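PDB 1GXO: pectate lyase from Cellvibrio cellulosa, which cleaves polygalacturonate by anti-beta-elimination, this chain being the catalytic module, seen here with trigalacturonate and calcium. Local coordinates for residues G124-H129 and K204-Y209; A130-N135 and T190-Q195; L211-G216 and Y278-L283. The protein carries 1 engineered substitution. One frame throughout, in Å; residues are numbered along the deposited sequence.

Contact 1: residues G124-H129 and K204-Y209; sequences GGYSDH and KKARAY. With ADA (alpha-D-galactopyranuronic acid), chain B; ADA (alpha-D-galactopyranuronic acid), chain C.
Y126 and H129 lay their rings against the loop 204-209 at the surface of the pectate lyase module, whose family is an alpha/alpha toroid with its substrate groove lined by loops such as this one. On the short 3-10 turn 126-128, Y126 has CG lodged between its own backbone N and carbonyl carbon (chi1 70°), which spreads the ring along the opposing main chain. One face of that ring receives A206 C toward the rim and R207 N over the centre. The methyl of A206 joins them on this face as a CH-pi contact, CB lying 4.3 Å from the Y126 centroid. Further along, Y126 OH packs against R207 CG at 3.5 Å.

Beyond this contact R207 turns its guanidinium edge to the sugar of chain C, where NH1 meets O6B at 3.0 Å; NH2 also bonds this oxygen and makes a salt bridge with E210. Y209 OH donates to O6A of the chain B sugar (2.8 Å), an acceptor near the plane of its ring.

At the other end K204 crosses H129 at about a right angle. Chi1 (-59°) puts K204 CG beside the backbone N, 3.6 Å above the imidazole centre; the bend at chi2 then turns the rest of the chain away, and NZ forms a salt bridge with D200. Water 1, in the imidazole plane, links H129 NE2 (3.0 Å) to K205 O (2.8 Å).

Contact 2: residues A130-N135 and T190-Q195; sequences ATFNDN and TVWCAQ. With CA (calcium ion), chain D.
N133 and F132 meet the backbone of C193 and A194 in a buried crossing beside the calcium site of the toroid, where strand 130-131 pairs briefly with the start of strand 195-196. The defining bond runs from N133 N to A194 O at 2.9 Å; it lies in the carbonyl plane, on a lone pair, with a C=O...N angle of 139°. T131 and Q195 form an antiparallel, non-hydrogen-bonded pair, and beside it the CA of Q195 directs its hydrogen at A130 O, 3.3 Å from that carbon.

F132 extends away from this junction along the other segment. The edge of its ring meets C193 O, which stands 3.4 Å from CD2, and its CE2 approaches CD1 of the W192 indole. The F132 ring and the five-membered ring of W192 are inclined at 62°, their centroids 5.4 Å apart. Helix 161-181 packs on F132 through Y177 and I178, and the carbonyl of I178 accepts W192 NE1; V222 of helix 218-226 touches both aromatic side chains.

The polar side chains meet through water. Chi1 of N133 (-158°) carries CG to the far side from the backbone N, and the carboxamide it bears is held at both ends: OD1 accepts from water 2 at 3.2 Å, and ND2 bonds E218. The same water donates to Q195 OE1 (2.9 Å), while Q195 NE2 is occupied by K204 O. E218 additionally accepts from the backbone N of D134 and N135, so one carboxylate receives both backbone N-H groups of the turn that carries the calcium ligand. D134 OD2 is fixed by N73 N, and its partner OD1 binds the calcium ion. N133 acts in the second shell, its ND2 donating to the metal-bound water 3 at 3.0 Å.

Contact 3: residues L211-G216 and Y278-L283; sequences LESLSG and YRFYDL. With ADA (alpha-D-galactopyranuronic acid), chain E.
The glycan pocket is flanked by a short antiparallel pairing of L214-S215 with F280-Y281, from which R279 reaches the chain E galacturonate. R279 grips that sugar's carboxylate with both terminal nitrogens: NH1 donates to O6B at 2.8 Å, and NH2 to O6A at the same distance, 2.8 Å, in a nearly straight bond (171° at the hydrogen). The guanidinium thus presents its edge to the acid group, and S313 O takes a further bond from NH1. With CG anti to the backbone N (chi1 -175°) and a bend at chi2, the chain first passes over a face of the F280 ring, then turns out to the sugar.

Two hydrogen bonds join L214 and Y281 reciprocally, L214 N to Y281 O at 2.8 Å and Y281 N to L214 O at 2.9 Å. Within the helical toroid this small sheet leads into helix 218-226, and S215 OG caps it by bonding the backbone N of E218; the same hydroxyl also bonds S217 and water 6, which in turn donates to R279 O. At the end of the pairing G216 N donates to R279 O as well, at 3.0 Å but from well above the carbonyl plane, while G216 CA lies against Y278 O.

The two sides of the sheet differ. On that of S215 and F280, the neighbouring S213 sets its hydroxyl in the plane of the phenyl ring, OG 3.3 Å from F280 CD2, and donates it to L211 O. On the other, L214 and Y281 touch CB to CB, and Y281 OH accepts Y278 N and bonds T251 O. L283 closes the far end, its CD2 4.0 Å from L214 CD2.

From the N terminus, residues 124-129 run straight into 130-135, and the chain then passes through helices 136-148 and 161-181. It returns at 190-195 to close contact 2, and a little later at 204-209 to close contact 1, which therefore encloses contact 2. Contact 3 follows in series: 211-216 leads into helices 218-226 and 233-246, and the strands up to 274-278 bring the chain back at 278-283. The three are directly joined. The Q195 side chain ties contact 2 to the 204-209 loop, W192 O probably accepts S215 N, and K205 forms a salt bridge with E212. Together they bring R207, D134 and R279 round the calcium ion and the trisaccharide.

Contact 1: residues G124-H129 and K204-Y209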
loop_
_atom_site.group_PDB
_atom_site.type_symbol
_atom_site.label_atom_id
_atom_site.label_comp_id
_atom_site.label_asym_id
_atom_site.label_seq_id
_atom_site.Cartn_x
_atom_site.Cartn_y
_atom_site.Cartn_z
ATOM N N GLY A 124 -11.205 -14.506 7.760
ATOM C CA GLY A 124 -10.390 -15.248 8.704
ATOM C C GLY A 124 -8.939 -15.338 8.268
ATOM O O GLY A 124 -8.627 -15.107 7.099
ATOM N N GLY A 125 -8.051 -15.661 9.202
ATOM C CA GLY A 125 -6.627 -15.758 8.917
ATOM C C GLY A 125 -5.970 -14.415 8.624
ATOM O O GLY A 125 -6.548 -13.378 8.921
ATOM N N TYR A 126 -4.777 -14.423 8.024
ATOM C CA TYR A 126 -3.990 -13.184 7.887
ATOM C C TYR A 126 -4.710 -12.028 7.140
ATOM O O TYR A 126 -4.365 -10.866 7.353
ATOM C CB TYR A 126 -2.622 -13.447 7.231
ATOM C CG TYR A 126 -2.725 -13.802 5.778
ATOM C CD1 TYR A 126 -2.853 -12.812 4.801
ATOM C CD2 TYR A 126 -2.699 -15.133 5.373
ATOM C CE1 TYR A 126 -2.967 -13.142 3.440
ATOM C CE2 TYR A 126 -2.819 -15.478 4.021
ATOM C CZ TYR A 126 -2.944 -14.481 3.058
ATOM O OH TYR A 126 -3.072 -14.821 1.712
ATOM N N SER A 127 -5.670 -12.344 6.271
ATOM C CA SER A 127 -6.374 -11.310 5.506
ATOM C C SER A 127 -7.125 -10.318 6.379
ATOM O O SER A 127 -7.451 -9.205 5.935
ATOM C CB SER A 127 -7.281 -11.905 4.418
ATOM O OG SER A 127 -6.529 -12.675 3.507
ATOM N N ASP A 128 -7.383 -10.723 7.626
ATOM C CA ASP A 128 -8.103 -9.909 8.607
ATOM C C ASP A 128 -7.258 -8.754 9.128
ATOM O O ASP A 128 -7.783 -7.703 9.540
ATOM C CB ASP A 128 -8.529 -10.775 9.806
ATOM C CG ASP A 128 -9.783 -11.603 9.538
ATOM O OD1 ASP A 128 -10.259 -11.672 8.372
ATOM O OD2 ASP A 128 -10.372 -12.210 10.470
ATOM N N HIS A 129 -5.949 -8.937 9.087
ATOM C CA HIS A 129 -5.005 -7.985 9.679
ATOM C C HIS A 129 -5.064 -6.644 8.990
ATOM O O HIS A 129 -5.571 -6.534 7.871
ATOM C CB HIS A 129 -3.577 -8.537 9.573
ATOM C CG HIS A 129 -3.340 -9.752 10.411
ATOM N ND1 HIS A 129 -3.920 -9.918 11.654
ATOM C CD2 HIS A 129 -2.581 -10.852 10.196
ATOM C CE1 HIS A 129 -3.522 -11.070 12.169
ATOM N NE2 HIS A 129 -2.723 -11.664 11.297
ATOM N N LYS A 204 2.618 -9.084 12.204
ATOM C CA LYS A 204 1.989 -10.382 11.969
ATOM C C LYS A 204 2.579 -10.986 10.712
ATOM O O LYS A 204 3.067 -10.257 9.848
ATOM C CB LYS A 204 0.478 -10.219 11.765
ATOM C CG LYS A 204 -0.268 -9.579 12.934
ATOM C CD LYS A 204 -0.272 -10.484 14.163
ATOM C CE LYS A 204 -0.856 -9.730 15.354
ATOM N NZ LYS A 204 -1.112 -10.626 16.497
ATOM N N LYS A 205 2.522 -12.316 10.605
ATOM C CA LYS A 205 2.836 -12.991 9.354
ATOM C C LYS A 205 1.651 -12.848 8.388
ATOM O O LYS A 205 0.524 -12.482 8.802
ATOM C CB LYS A 205 3.055 -14.497 9.576
ATOM C CG LYS A 205 3.924 -14.908 10.740
ATOM C CD LYS A 205 4.129 -16.428 10.758
ATOM C CE LYS A 205 4.867 -16.913 12.059
ATOM N NZ LYS A 205 6.352 -16.665 12.207
ATOM N N ALA A 206 1.898 -13.171 7.119
ATOM C CA ALA A 206 0.846 -13.347 6.108
ATOM C C ALA A 206 0.966 -14.744 5.505
ATOM O O ALA A 206 0.810 -15.755 6.190
ATOM C CB ALA A 206 0.981 -12.298 5.034
ATOM N N ARG A 207 1.260 -14.798 4.215
ATOM C CA ARG A 207 1.553 -16.066 3.579
ATOM C C ARG A 207 2.832 -16.649 4.187
ATOM O O ARG A 207 3.600 -15.930 4.832
ATOM C CB ARG A 207 1.646 -15.883 2.069
ATOM C CG ARG A 207 0.313 -15.478 1.469
ATOM C CD ARG A 207 0.370 -14.997 0.053
ATOM N NE ARG A 207 1.099 -13.748 -0.085
ATOM C CZ ARG A 207 0.991 -12.947 -1.138
ATOM N NH1 ARG A 207 0.145 -13.284 -2.119
ATOM N NH2 ARG A 207 1.697 -11.806 -1.217
ATOM N N ALA A 208 3.038 -17.952 4.002
ATOM C CA ALA A 208 4.100 -18.695 4.704
ATOM C C ALA A 208 5.487 -18.066 4.652
ATOM O O ALA A 208 6.272 -18.183 5.593
ATOM C CB ALA A 208 4.163 -20.135 4.194
ATOM N N TYR A 209 5.768 -17.400 3.544
ATOM C CA TYR A 209 7.068 -16.812 3.272
ATOM C C TYR A 209 7.068 -15.309 3.576
ATOM O O TYR A 209 7.975 -14.592 3.155
ATOM C CB TYR A 209 7.413 -17.058 1.803
ATOM C CG TYR A 209 6.253 -16.794 0.861
ATOM C CD1 TYR A 209 6.033 -15.518 0.318
ATOM C CD2 TYR A 209 5.383 -17.831 0.487
ATOM C CE1 TYR A 209 4.954 -15.270 -0.566
ATOM C CE2 TYR A 209 4.316 -17.599 -0.380
ATOM C CZ TYR A 209 4.107 -16.325 -0.897
ATOM O OH TYR A 209 3.065 -16.107 -1.762
HETATM C C1 ADA B . -1.815 -15.886 -2.911
HETATM C C2 ADA B . -2.161 -15.502 -4.363
HETATM C C3 ADA B . -1.726 -16.515 -5.442
HETATM C C4 ADA B . -0.362 -17.196 -5.190
HETATM C C5 ADA B . -0.364 -17.691 -3.722
HETATM C C6 ADA B . 1.034 -18.323 -3.474
HETATM O O1 ADA B . -2.852 -16.596 -2.260
HETATM O O2 ADA B . -3.554 -15.262 -4.465
HETATM O O3 ADA B . -1.697 -15.841 -6.682
HETATM O O4 ADA B . 0.752 -16.280 -5.265
HETATM O O5 ADA B . -0.596 -16.612 -2.823
HETATM O O6B ADA B . 1.708 -18.745 -4.426
HETATM O O6A ADA B . 1.481 -18.401 -2.338
HETATM C C1 ADA C . 1.399 -15.666 -6.418
HETATM C C2 ADA C . 2.941 -15.732 -6.256
HETATM C C3 ADA C . 3.493 -14.741 -5.185
HETATM C C4 ADA C . 2.967 -13.309 -5.439
HETATM C C5 ADA C . 1.435 -13.494 -5.410
HETATM C C6 ADA C . 0.702 -12.142 -5.363
HETATM O O2 ADA C . 3.386 -17.047 -6.009
HETATM O O3 ADA C . 4.923 -14.825 -5.085
HETATM O O4 ADA C . 3.503 -12.910 -6.722
HETATM O O5 ADA C . 1.063 -14.290 -6.542
HETATM O O6B ADA C . 0.796 -11.442 -4.358
HETATM O O6A ADA C . 0.037 -11.797 -6.329
HETATM O O HOH W 1 -1.238 -14.094 10.210
#

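Contact 2: residues A130-N135 and T190-Q195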
loop_
_atom_site.group_PDB
_atom_site.type_symbol
_atom_site.label_atom_id
_atom_site.label_comp_id
_atom_site.label_asym_id
_atom_site.label_seq_id
_atom_site.Cartn_x
_atom_site.Cartn_y
_atom_site.Cartn_z
ATOM N N ALA A 130 -4.497 -5.639 9.641
ATOM C CA ALA A 130 -4.257 -4.352 9.007
ATOM C C ALA A 130 -3.245 -4.603 7.896
ATOM O O ALA A 130 -2.132 -5.028 8.161
ATOM C CB ALA A 130 -3.704 -3.358 10.024
ATOM N N THR A 131 -3.629 -4.343 6.654
ATOM C CA THR A 131 -2.804 -4.793 5.526
ATOM C C THR A 131 -2.125 -3.680 4.723
ATOM O O THR A 131 -2.724 -3.094 3.817
ATOM C CB THR A 131 -3.637 -5.692 4.605
ATOM O OG1 THR A 131 -4.072 -6.835 5.344
ATOM C CG2 THR A 131 -2.764 -6.271 3.459
ATOM N N PHE A 132 -0.869 -3.397 5.054
ATOM C CA PHE A 132 -0.064 -2.479 4.219
ATOM C C PHE A 132 0.482 -3.136 2.956
ATOM O O PHE A 132 0.860 -2.432 2.012
ATOM C CB PHE A 132 1.083 -1.863 5.021
ATOM C CG PHE A 132 0.630 -1.132 6.252
ATOM C CD1 PHE A 132 -0.157 0.020 6.142
ATOM C CD2 PHE A 132 0.966 -1.605 7.519
ATOM C CE1 PHE A 132 -0.588 0.699 7.266
ATOM C CE2 PHE A 132 0.534 -0.931 8.657
ATOM C CZ PHE A 132 -0.245 0.228 8.527
ATOM N N ASN A 133 0.523 -4.473 2.949
ATOM C CA ASN A 133 0.956 -5.279 1.780
ATOM C C ASN A 133 0.341 -4.784 0.475
ATOM O O ASN A 133 -0.852 -4.542 0.424
ATOM C CB ASN A 133 0.569 -6.747 1.993
ATOM C CG ASN A 133 1.389 -7.729 1.152
ATOM O OD1 ASN A 133 0.976 -8.870 0.959
ATOM N ND2 ASN A 133 2.546 -7.310 0.686
ATOM N N ASP A 134 1.164 -4.624 -0.565
ATOM C CA ASP A 134 0.736 -4.062 -1.860
ATOM C C ASP A 134 0.193 -2.625 -1.752
ATOM O O ASP A 134 -0.662 -2.203 -2.544
ATOM C CB ASP A 134 -0.304 -4.962 -2.552
ATOM C CG ASP A 134 0.192 -6.402 -2.733
ATOM O OD1 ASP A 134 1.425 -6.598 -2.857
ATOM O OD2 ASP A 134 -0.570 -7.387 -2.759
ATOM N N ASN A 135 0.711 -1.858 -0.796
ATOM C CA ASN A 135 0.235 -0.494 -0.596
ATOM C C ASN A 135 -1.270 -0.449 -0.337
ATOM O O ASN A 135 -1.886 0.613 -0.452
ATOM C CB ASN A 135 0.605 0.422 -1.774
ATOM C CG ASN A 135 2.124 0.546 -1.987
ATOM O OD1 ASN A 135 2.892 0.740 -1.028
ATOM N ND2 ASN A 135 2.560 0.440 -3.248
ATOM N N THR A 190 11.007 3.271 13.822
ATOM C CA THR A 190 11.495 2.860 12.505
ATOM C C THR A 190 10.386 2.875 11.464
ATOM O O THR A 190 9.897 3.946 11.097
ATOM C CB THR A 190 12.246 1.492 12.557
ATOM O OG1 THR A 190 11.398 0.481 13.123
ATOM C CG2 THR A 190 13.436 1.568 13.519
ATOM N N VAL A 191 9.988 1.703 10.989
ATOM C CA VAL A 191 8.917 1.611 9.994
ATOM C C VAL A 191 7.790 0.614 10.381
ATOM O O VAL A 191 7.410 0.521 11.554
ATOM C CB VAL A 191 9.471 1.372 8.544
ATOM C CG1 VAL A 191 10.257 2.631 8.045
ATOM C CG2 VAL A 191 10.330 0.074 8.448
ATOM N N TRP A 192 7.262 -0.100 9.387
ATOM C CA TRP A 192 6.106 -0.976 9.561
ATOM C C TRP A 192 6.342 -2.347 8.966
ATOM O O TRP A 192 7.140 -2.521 8.050
ATOM C CB TRP A 192 4.869 -0.372 8.883
ATOM C CG TRP A 192 4.480 0.927 9.484
ATOM C CD1 TRP A 192 3.526 1.142 10.459
ATOM C CD2 TRP A 192 5.056 2.206 9.199
ATOM N NE1 TRP A 192 3.486 2.477 10.795
ATOM C CE2 TRP A 192 4.422 3.153 10.050
ATOM C CE3 TRP A 192 6.051 2.653 8.315
ATOM C CZ2 TRP A 192 4.736 4.511 10.020
ATOM C CZ3 TRP A 192 6.373 3.998 8.295
ATOM C CH2 TRP A 192 5.723 4.916 9.142
ATOM N N CYS A 193 5.616 -3.321 9.504
ATOM C CA CYS A 193 5.500 -4.620 8.889
ATOM C C CYS A 193 4.498 -4.527 7.740
ATOM O O CYS A 193 3.656 -3.619 7.713
ATOM C CB CYS A 193 5.009 -5.620 9.928
ATOM S SG CYS A 193 5.223 -7.333 9.398
ATOM N N ALA A 194 4.551 -5.480 6.812
ATOM C CA ALA A 194 3.565 -5.508 5.729
ATOM C C ALA A 194 2.163 -5.787 6.268
ATOM O O ALA A 194 1.166 -5.519 5.590
ATOM C CB ALA A 194 3.939 -6.536 4.657
ATOM N N GLN A 195 2.085 -6.349 7.470
ATOM C CA GLN A 195 0.787 -6.515 8.126
ATOM C C GLN A 195 0.909 -6.482 9.642
ATOM O O GLN A 195 1.847 -7.036 10.206
ATOM C CB GLN A 195 0.035 -7.786 7.630
ATOM C CG GLN A 195 0.803 -9.110 7.720
ATOM C CD GLN A 195 1.872 -9.212 6.683
ATOM O OE1 GLN A 195 1.669 -8.809 5.537
ATOM N NE2 GLN A 195 3.021 -9.767 7.062
HETATM CA CA CA D . 2.045 -9.085 -3.999
HETATM O O HOH W 2 -0.617 -9.089 3.773
HETATM O O HOH W 3 2.686 -9.215 -1.595
HETATM O O HOH W 4 2.455 -8.409 -6.103
#

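Contact 3: residues L211-G216 and Y278-L283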
loop_
_atom_site.group_PDB
_atom_site.type_symbol
_atom_site.label_atom_id
_atom_site.label_comp_id
_atom_site.label_asym_id
_atom_site.label_seq_id
_atom_site.Cartn_x
_atom_site.Cartn_y
_atom_site.Cartn_z
ATOM N N LEU A 211 7.044 -13.205 6.827
ATOM C CA LEU A 211 7.146 -13.255 8.288
ATOM C C LEU A 211 7.103 -11.869 8.948
ATOM O O LEU A 211 7.151 -10.851 8.246
ATOM C CB LEU A 211 8.409 -14.022 8.700
ATOM C CG LEU A 211 8.671 -15.344 7.951
ATOM C CD1 LEU A 211 9.946 -15.995 8.467
ATOM C CD2 LEU A 211 7.490 -16.302 8.133
ATOM N N GLU A 212 6.966 -11.838 10.278
ATOM C CA GLU A 212 7.016 -10.592 11.056
ATOM C C GLU A 212 8.384 -9.967 10.838
ATOM O O GLU A 212 9.398 -10.669 10.859
ATOM C CB GLU A 212 6.793 -10.834 12.555
ATOM C CG GLU A 212 5.632 -11.755 12.897
ATOM C CD GLU A 212 6.025 -13.238 12.935
ATOM O OE1 GLU A 212 5.478 -13.980 13.781
ATOM O OE2 GLU A 212 6.866 -13.685 12.124
ATOM N N SER A 213 8.406 -8.657 10.624
ATOM C CA SER A 213 9.576 -8.001 10.062
ATOM C C SER A 213 9.234 -6.556 9.783
ATOM O O SER A 213 8.067 -6.197 9.730
ATOM C CB SER A 213 9.892 -8.669 8.713
ATOM O OG SER A 213 8.729 -8.658 7.900
ATOM N N LEU A 214 10.248 -5.729 9.564
ATOM C CA LEU A 214 10.040 -4.435 8.924
ATOM C C LEU A 214 9.910 -4.658 7.398
ATOM O O LEU A 214 10.656 -5.454 6.837
ATOM C CB LEU A 214 11.196 -3.494 9.261
ATOM C CG LEU A 214 11.271 -3.150 10.755
ATOM C CD1 LEU A 214 12.466 -2.240 11.064
ATOM C CD2 LEU A 214 9.950 -2.542 11.305
ATOM N N SER A 215 8.943 -4.010 6.745
ATOM C CA SER A 215 8.797 -4.160 5.288
ATOM C C SER A 215 9.621 -3.081 4.617
ATOM O O SER A 215 9.315 -1.903 4.765
ATOM C CB SER A 215 7.352 -3.991 4.847
ATOM O OG SER A 215 7.209 -4.119 3.427
ATOM N N GLY A 216 10.670 -3.478 3.900
ATOM C CA GLY A 216 11.394 -2.531 3.069
ATOM C C GLY A 216 10.489 -2.010 1.938
ATOM O O GLY A 216 10.681 -0.902 1.449
ATOM N N TYR A 278 16.327 -4.587 1.463
ATOM C CA TYR A 278 15.710 -5.890 1.601
ATOM C C TYR A 278 14.209 -5.737 1.656
ATOM O O TYR A 278 13.707 -4.684 2.064
ATOM C CB TYR A 278 16.236 -6.597 2.859
ATOM C CG TYR A 278 17.659 -7.093 2.719
ATOM C CD1 TYR A 278 17.923 -8.366 2.212
ATOM C CD2 TYR A 278 18.748 -6.300 3.108
ATOM C CE1 TYR A 278 19.225 -8.844 2.106
ATOM C CE2 TYR A 278 20.068 -6.769 2.999
ATOM C CZ TYR A 278 20.294 -8.044 2.496
ATOM O OH TYR A 278 21.584 -8.538 2.335
ATOM N N ARG A 279 13.503 -6.775 1.209
ATOM C CA ARG A 279 12.049 -6.868 1.331
ATOM C C ARG A 279 11.616 -6.973 2.795
ATOM O O ARG A 279 10.615 -6.373 3.191
ATOM C CB ARG A 279 11.511 -8.092 0.548
ATOM C CG ARG A 279 9.974 -8.221 0.521
ATOM C CD ARG A 279 9.309 -7.137 -0.274
ATOM N NE ARG A 279 7.879 -7.309 -0.591
ATOM C CZ ARG A 279 7.417 -7.859 -1.711
ATOM N NH1 ARG A 279 8.249 -8.355 -2.607
ATOM N NH2 ARG A 279 6.115 -7.922 -1.942
ATOM N N PHE A 280 12.363 -7.756 3.573
ATOM C CA PHE A 280 12.052 -8.039 4.978
ATOM C C PHE A 280 13.290 -7.814 5.853
ATOM O O PHE A 280 14.357 -8.365 5.567
ATOM C CB PHE A 280 11.636 -9.503 5.170
ATOM C CG PHE A 280 10.456 -9.932 4.329
ATOM C CD1 PHE A 280 10.654 -10.610 3.120
ATOM C CD2 PHE A 280 9.151 -9.694 4.765
ATOM C CE1 PHE A 280 9.588 -11.003 2.343
ATOM C CE2 PHE A 280 8.058 -10.091 3.995
ATOM C CZ PHE A 280 8.264 -10.758 2.785
ATOM N N TYR A 281 13.144 -7.016 6.908
ATOM C CA TYR A 281 14.215 -6.787 7.867
ATOM C C TYR A 281 13.797 -7.330 9.224
ATOM O O TYR A 281 12.655 -7.195 9.609
ATOM C CB TYR A 281 14.506 -5.289 8.010
ATOM C CG TYR A 281 15.212 -4.662 6.830
ATOM C CD1 TYR A 281 14.498 -4.206 5.728
ATOM C CD2 TYR A 281 16.601 -4.505 6.830
ATOM C CE1 TYR A 281 15.140 -3.625 4.643
ATOM C CE2 TYR A 281 17.258 -3.926 5.740
ATOM C CZ TYR A 281 16.517 -3.485 4.662
ATOM O OH TYR A 281 17.142 -2.913 3.591
ATOM N N ASP A 282 14.735 -7.913 9.973
ATOM C CA ASP A 282 14.457 -8.368 11.348
ATOM C C ASP A 282 14.018 -7.207 12.234
ATOM O O ASP A 282 14.687 -6.175 12.273
ATOM C CB ASP A 282 15.670 -9.059 11.985
ATOM C CG ASP A 282 15.349 -9.666 13.350
ATOM O OD1 ASP A 282 14.931 -10.841 13.395
ATOM O OD2 ASP A 282 15.503 -9.056 14.436
ATOM N N LEU A 283 12.915 -7.400 12.954
ATOM C CA LEU A 283 12.346 -6.386 13.842
ATOM C C LEU A 283 13.335 -5.817 14.854
ATOM O O LEU A 283 13.298 -4.624 15.180
ATOM C CB LEU A 283 11.142 -6.946 14.596
ATOM C CG LEU A 283 9.891 -7.255 13.784
ATOM C CD1 LEU A 283 8.860 -7.969 14.661
ATOM C CD2 LEU A 283 9.326 -5.982 13.207
HETATM C C1 ADA E . 3.392 -11.518 -7.151
HETATM C C2 ADA E . 4.094 -11.303 -8.509
HETATM C C3 ADA E . 5.625 -11.486 -8.332
HETATM C C4 ADA E . 6.158 -10.523 -7.260
HETATM C C5 ADA E . 5.366 -10.810 -5.970
HETATM C C6 ADA E . 5.850 -9.898 -4.836
HETATM O O2 ADA E . 3.594 -12.178 -9.506
HETATM O O3 ADA E . 6.341 -11.406 -9.560
HETATM O O4 ADA E . 5.918 -9.206 -7.749
HETATM O O5 ADA E . 3.968 -10.638 -6.213
HETATM O O6B ADA E . 7.063 -9.827 -4.629
HETATM O O6A ADA E . 5.018 -9.295 -4.157
HETATM O O HOH W 5 11.690 -10.198 12.392
HETATM O O HOH W 6 7.811 -6.878 3.201
#